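Local coordinates for coat protein (Sulfolobus turreted icosahedral virus, PDB 2BBD), which forms the major building block of the viral capsid, with a fold that points to common ancestry with eukaryotic and bacterial virus coat proteins, at residues A[57-68]-A[112-123]. Residues are numbered along the deposited sequence; the frame is centred on the assembly and turned at random.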
loop_
_atom_site.group_PDB
_atom_site.type_symbol
_atom_site.label_atom_id
_atom_site.label_comp_id
_atom_site.label_asym_id
_atom_site.label_seq_id
_atom_site.Cartn_x
_atom_site.Cartn_y
_atom_site.Cartn_z
ATOM N N PRO A 57 6.023 10.102 9.681
ATOM C CA PRO A 57 7.100 10.248 8.697
ATOM C C PRO A 57 6.915 9.506 7.357
ATOM O O PRO A 57 7.762 9.617 6.464
ATOM C CB PRO A 57 8.317 9.752 9.472
ATOM C CG PRO A 57 7.745 8.597 10.242
ATOM C CD PRO A 57 6.384 9.112 10.715
ATOM N N TYR A 58 5.818 8.766 7.206
ATOM C CA TYR A 58 5.586 8.026 5.967
ATOM C C TYR A 58 5.517 8.906 4.730
ATOM O O TYR A 58 5.888 8.455 3.642
ATOM C CB TYR A 58 4.305 7.192 6.048
ATOM C CG TYR A 58 4.388 6.059 7.040
ATOM C CD1 TYR A 58 5.387 5.089 6.940
ATOM C CD2 TYR A 58 3.460 5.945 8.073
ATOM C CE1 TYR A 58 5.454 4.037 7.842
ATOM C CE2 TYR A 58 3.520 4.895 8.980
ATOM C CZ TYR A 58 4.515 3.947 8.859
ATOM O OH TYR A 58 4.565 2.905 9.746
ATOM N N ASN A 59 5.037 10.145 4.880
ATOM C CA ASN A 59 4.948 11.027 3.725
ATOM C C ASN A 59 6.293 11.639 3.306
ATOM O O ASN A 59 6.339 12.582 2.507
ATOM C CB ASN A 59 3.898 12.125 3.941
ATOM C CG ASN A 59 4.241 13.067 5.073
ATOM O OD1 ASN A 59 5.263 12.927 5.742
ATOM N ND2 ASN A 59 3.376 14.043 5.292
ATOM N N LEU A 60 7.386 11.117 3.858
ATOM C CA LEU A 60 8.714 11.580 3.449
ATOM C C LEU A 60 8.982 10.949 2.077
ATOM O O LEU A 60 9.966 11.272 1.400
ATOM C CB LEU A 60 9.787 11.167 4.457
ATOM C CG LEU A 60 9.804 11.978 5.761
ATOM C CD1 LEU A 60 10.953 11.492 6.636
ATOM C CD2 LEU A 60 9.971 13.466 5.449
ATOM N N VAL A 61 8.104 10.018 1.695
ATOM C CA VAL A 61 8.157 9.398 0.378
ATOM C C VAL A 61 6.812 9.765 -0.211
ATOM O O VAL A 61 5.770 9.497 0.399
ATOM C CB VAL A 61 8.277 7.844 0.410
ATOM C CG1 VAL A 61 7.838 7.271 -0.937
ATOM C CG2 VAL A 61 9.733 7.417 0.654
ATOM N N GLN A 62 6.823 10.423 -1.367
ATOM C CA GLN A 62 5.576 10.804 -2.006
ATOM C C GLN A 62 4.901 9.570 -2.611
ATOM O O GLN A 62 3.760 9.261 -2.270
ATOM C CB GLN A 62 5.815 11.870 -3.082
ATOM C CG GLN A 62 4.532 12.379 -3.733
ATOM C CD GLN A 62 4.713 13.711 -4.447
ATOM O OE1 GLN A 62 5.163 14.692 -3.844
ATOM N NE2 GLN A 62 4.349 13.758 -5.735
ATOM N N THR A 63 5.598 8.859 -3.500
ATOM C CA THR A 63 5.016 7.663 -4.113
ATOM C C THR A 63 6.030 6.556 -4.385
ATOM O O THR A 63 7.218 6.816 -4.601
ATOM C CB THR A 63 4.328 7.972 -5.471
ATOM O OG1 THR A 63 5.319 8.377 -6.418
ATOM C CG2 THR A 63 3.293 9.074 -5.335
ATOM N N PHE A 64 5.543 5.321 -4.356
ATOM C CA PHE A 64 6.351 4.147 -4.666
ATOM C C PHE A 64 5.757 3.537 -5.918
ATOM O O PHE A 64 4.536 3.361 -6.011
ATOM C CB PHE A 64 6.271 3.068 -3.586
ATOM C CG PHE A 64 7.098 3.346 -2.377
ATOM C CD1 PHE A 64 8.479 3.390 -2.457
ATOM C CD2 PHE A 64 6.492 3.514 -1.135
ATOM C CE1 PHE A 64 9.251 3.590 -1.311
ATOM C CE2 PHE A 64 7.251 3.714 0.007
ATOM C CZ PHE A 64 8.635 3.751 -0.080
ATOM N N ASN A 65 6.607 3.212 -6.879
ATOM C CA ASN A 65 6.130 2.564 -8.087
ATOM C C ASN A 65 6.997 1.348 -8.391
ATOM O O ASN A 65 8.201 1.470 -8.623
ATOM C CB ASN A 65 6.136 3.538 -9.263
ATOM C CG ASN A 65 5.486 2.953 -10.491
ATOM O OD1 ASN A 65 6.073 2.112 -11.190
ATOM N ND2 ASN A 65 4.258 3.375 -10.758
ATOM N N LEU A 66 6.384 0.169 -8.371
ATOM C CA LEU A 66 7.107 -1.070 -8.653
ATOM C C LEU A 66 6.572 -1.635 -9.961
ATOM O O LEU A 66 5.374 -1.912 -10.095
ATOM C CB LEU A 66 6.920 -2.089 -7.527
ATOM C CG LEU A 66 7.677 -3.408 -7.725
ATOM C CD1 LEU A 66 9.185 -3.142 -7.702
ATOM C CD2 LEU A 66 7.299 -4.392 -6.644
ATOM N N SER A 67 7.465 -1.780 -10.932
ATOM C CA SER A 67 7.080 -2.281 -12.235
ATOM C C SER A 67 8.201 -3.077 -12.905
ATOM O O SER A 67 9.357 -3.018 -12.491
ATOM C CB SER A 67 6.693 -1.102 -13.128
ATOM O OG SER A 67 7.839 -0.337 -13.440
ATOM N N TYR A 68 7.838 -3.827 -13.941
ATOM C CA TYR A 68 8.797 -4.623 -14.697
ATOM C C TYR A 68 8.399 -4.580 -16.167
ATOM O O TYR A 68 7.256 -4.256 -16.500
ATOM C CB TYR A 68 8.833 -6.075 -14.196
ATOM C CG TYR A 68 7.524 -6.815 -14.323
ATOM C CD1 TYR A 68 6.481 -6.588 -13.429
ATOM C CD2 TYR A 68 7.318 -7.722 -15.361
ATOM C CE1 TYR A 68 5.257 -7.247 -13.570
ATOM C CE2 TYR A 68 6.108 -8.382 -15.511
ATOM C CZ TYR A 68 5.078 -8.140 -14.617
ATOM O OH TYR A 68 3.866 -8.764 -14.791
ATOM N N LEU A 112 16.054 8.858 12.330
ATOM C CA LEU A 112 15.033 8.567 11.337
ATOM C C LEU A 112 15.142 7.097 10.911
ATOM O O LEU A 112 16.231 6.622 10.557
ATOM C CB LEU A 112 15.216 9.481 10.121
ATOM C CG LEU A 112 14.389 9.233 8.856
ATOM C CD1 LEU A 112 12.896 9.520 9.095
ATOM C CD2 LEU A 112 14.931 10.134 7.769
ATOM N N ASN A 113 14.017 6.384 10.961
ATOM C CA ASN A 113 13.965 4.975 10.572
ATOM C C ASN A 113 12.528 4.603 10.224
ATOM O O ASN A 113 11.700 4.347 11.104
ATOM C CB ASN A 113 14.494 4.077 11.700
ATOM C CG ASN A 113 14.386 2.585 11.368
ATOM O OD1 ASN A 113 14.167 2.205 10.222
ATOM N ND2 ASN A 113 14.549 1.740 12.377
ATOM N N VAL A 114 12.250 4.604 8.923
ATOM C CA VAL A 114 10.939 4.295 8.377
ATOM C C VAL A 114 11.032 3.073 7.460
ATOM O O VAL A 114 11.944 2.962 6.634
ATOM C CB VAL A 114 10.402 5.489 7.559
ATOM C CG1 VAL A 114 8.935 5.257 7.178
ATOM C CG2 VAL A 114 10.565 6.786 8.362
HETATM N N MSE A 115 10.075 2.164 7.596
HETATM C CA MSE A 115 10.076 0.957 6.786
HETATM C C MSE A 115 8.791 0.727 5.996
HETATM O O MSE A 115 7.691 1.086 6.443
HETATM C CB MSE A 115 10.335 -0.260 7.673
HETATM C CG MSE A 115 10.558 -1.540 6.885
HETATM SE SE MSE A 115 10.734 -3.091 8.017
HETATM C CE MSE A 115 12.604 -2.936 8.484
ATOM N N TRP A 116 8.955 0.134 4.813
ATOM C CA TRP A 116 7.850 -0.223 3.926
ATOM C C TRP A 116 8.229 -1.550 3.293
ATOM O O TRP A 116 9.406 -1.799 3.025
ATOM C CB TRP A 116 7.684 0.767 2.784
ATOM C CG TRP A 116 7.301 2.150 3.150
ATOM C CD1 TRP A 116 6.039 2.671 3.187
ATOM C CD2 TRP A 116 8.194 3.242 3.381
ATOM N NE1 TRP A 116 6.093 4.024 3.408
ATOM C CE2 TRP A 116 7.404 4.403 3.529
ATOM C CE3 TRP A 116 9.589 3.355 3.471
ATOM C CZ2 TRP A 116 7.962 5.667 3.753
ATOM C CZ3 TRP A 116 10.143 4.620 3.700
ATOM C CH2 TRP A 116 9.326 5.755 3.834
ATOM N N GLU A 117 7.238 -2.401 3.052
ATOM C CA GLU A 117 7.492 -3.684 2.413
ATOM C C GLU A 117 6.521 -3.895 1.274
ATOM O O GLU A 117 5.380 -3.426 1.318
ATOM C CB GLU A 117 7.357 -4.843 3.400
ATOM C CG GLU A 117 8.385 -4.838 4.501
ATOM C CD GLU A 117 8.482 -6.171 5.224
ATOM O OE1 GLU A 117 7.424 -6.776 5.522
ATOM O OE2 GLU A 117 9.621 -6.605 5.502
ATOM N N PHE A 118 6.994 -4.590 0.246
ATOM C CA PHE A 118 6.195 -4.898 -0.923
ATOM C C PHE A 118 6.095 -6.417 -1.003
ATOM O O PHE A 118 7.100 -7.122 -1.133
ATOM C CB PHE A 118 6.853 -4.354 -2.200
ATOM C CG PHE A 118 7.100 -2.870 -2.175
ATOM C CD1 PHE A 118 8.139 -2.334 -1.420
ATOM C CD2 PHE A 118 6.258 -2.004 -2.864
ATOM C CE1 PHE A 118 8.337 -0.951 -1.345
ATOM C CE2 PHE A 118 6.439 -0.627 -2.802
ATOM C CZ PHE A 118 7.482 -0.097 -2.038
ATOM N N ASP A 119 4.877 -6.922 -0.892
ATOM C CA ASP A 119 4.655 -8.350 -0.973
ATOM C C ASP A 119 4.447 -8.662 -2.452
ATOM O O ASP A 119 3.514 -8.168 -3.069
ATOM C CB ASP A 119 3.426 -8.721 -0.143
ATOM C CG ASP A 119 3.151 -10.212 -0.130
ATOM O OD1 ASP A 119 2.274 -10.626 0.654
ATOM O OD2 ASP A 119 3.792 -10.968 -0.897
ATOM N N LEU A 120 5.344 -9.457 -3.026
ATOM C CA LEU A 120 5.239 -9.825 -4.433
ATOM C C LEU A 120 4.780 -11.263 -4.605
ATOM O O LEU A 120 5.012 -11.853 -5.655
ATOM C CB LEU A 120 6.585 -9.662 -5.145
ATOM C CG LEU A 120 7.089 -8.257 -5.480
ATOM C CD1 LEU A 120 7.463 -7.525 -4.210
ATOM C CD2 LEU A 120 8.290 -8.365 -6.404
ATOM N N ALA A 121 4.138 -11.824 -3.584
ATOM C CA ALA A 121 3.683 -13.210 -3.651
ATOM C C ALA A 121 4.936 -14.032 -3.964
ATOM O O ALA A 121 5.849 -14.115 -3.136
ATOM C CB ALA A 121 2.634 -13.361 -4.753
ATOM N N ARG A 122 4.985 -14.650 -5.136
ATOM C CA ARG A 122 6.188 -15.386 -5.519
ATOM C C ARG A 122 6.430 -15.068 -6.984
ATOM O O ARG A 122 6.170 -15.872 -7.868
ATOM C CB ARG A 122 6.033 -16.893 -5.301
ATOM C CG ARG A 122 7.379 -17.570 -5.098
ATOM C CD ARG A 122 7.261 -19.067 -4.905
ATOM N NE ARG A 122 6.730 -19.722 -6.095
ATOM C CZ ARG A 122 6.658 -21.042 -6.242
ATOM N NH1 ARG A 122 7.085 -21.846 -5.269
ATOM N NH2 ARG A 122 6.165 -21.556 -7.360
ATOM N N PHE A 123 6.919 -13.853 -7.211
ATOM C CA PHE A 123 7.193 -13.313 -8.535
ATOM C C PHE A 123 8.333 -14.027 -9.263
ATOM O O PHE A 123 9.433 -14.166 -8.729
ATOM C CB PHE A 123 7.517 -11.827 -8.387
ATOM C CG PHE A 123 7.483 -11.066 -9.668
ATOM C CD1 PHE A 123 6.276 -10.791 -10.294
ATOM C CD2 PHE A 123 8.666 -10.616 -10.252
ATOM C CE1 PHE A 123 6.241 -10.071 -11.494
ATOM C CE2 PHE A 123 8.644 -9.895 -11.449
ATOM C CZ PHE A 123 7.429 -9.621 -12.072
#
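Trp116 presents one face of its indole to the rim of Phe64, whose CE2 comes within 3.5 Å of Trp116 CG; ring planes at 72° identify an edge-to-face pair. Phe64 in turn offers one face to the edge of Phe118: Phe118 CZ lies 3.5 Å from Phe64 CG, and planes at 87° make this T-shaped stack nearly perpendicular. Phe64, its CG anti to the carbonyl carbon, crosses both partners at about a right angle, and CG1 of Val61 lies over the centre of its other face. The opposite face of the indole is backed by Val114 CG1, which also touches Tyr58 CD1 at 3.6 Å. Tyr58 completes the aromatic cluster by turning its edge, offset, toward the five-membered ring of Trp116, while its backbone O meets the indole edge in plane, 3.5 Å from Trp116 CZ2. The indole is thus bounded on both faces and at this edge; its NE1 hydrogen-bonds to Gly79 O, and Tyr58 OH to Asn94 OD1, so both buried polar groups are satisfied.

Aliphatic and aromatic pairs continue the packing outward. Leu60 and Leu112 meet tip to tip, CD1 to CD1 at 3.7 Å, as do Leu66 and Leu120 through Leu66 CD2 and Leu120 CD1 at 4.0 Å. Beyond the corner at Ala121 and Arg122, Phe123 sets CZ over the centre of the Tyr68 ring, 3.4 Å above its plane.

The axes of segments 61-68 and 112-120 approach to 10.3 Å at 27°, which fits face-to-face sheet packing in a beta-sandwich, consistent with the jelly-roll capsid fold. Strand 61-68 lies between strands 131-137 and 72-78, strand 108-123 borders strand 29-43 in the facing sheet, and Leu82 of helix 79-89 touches Phe64, Trp116 and Phe118.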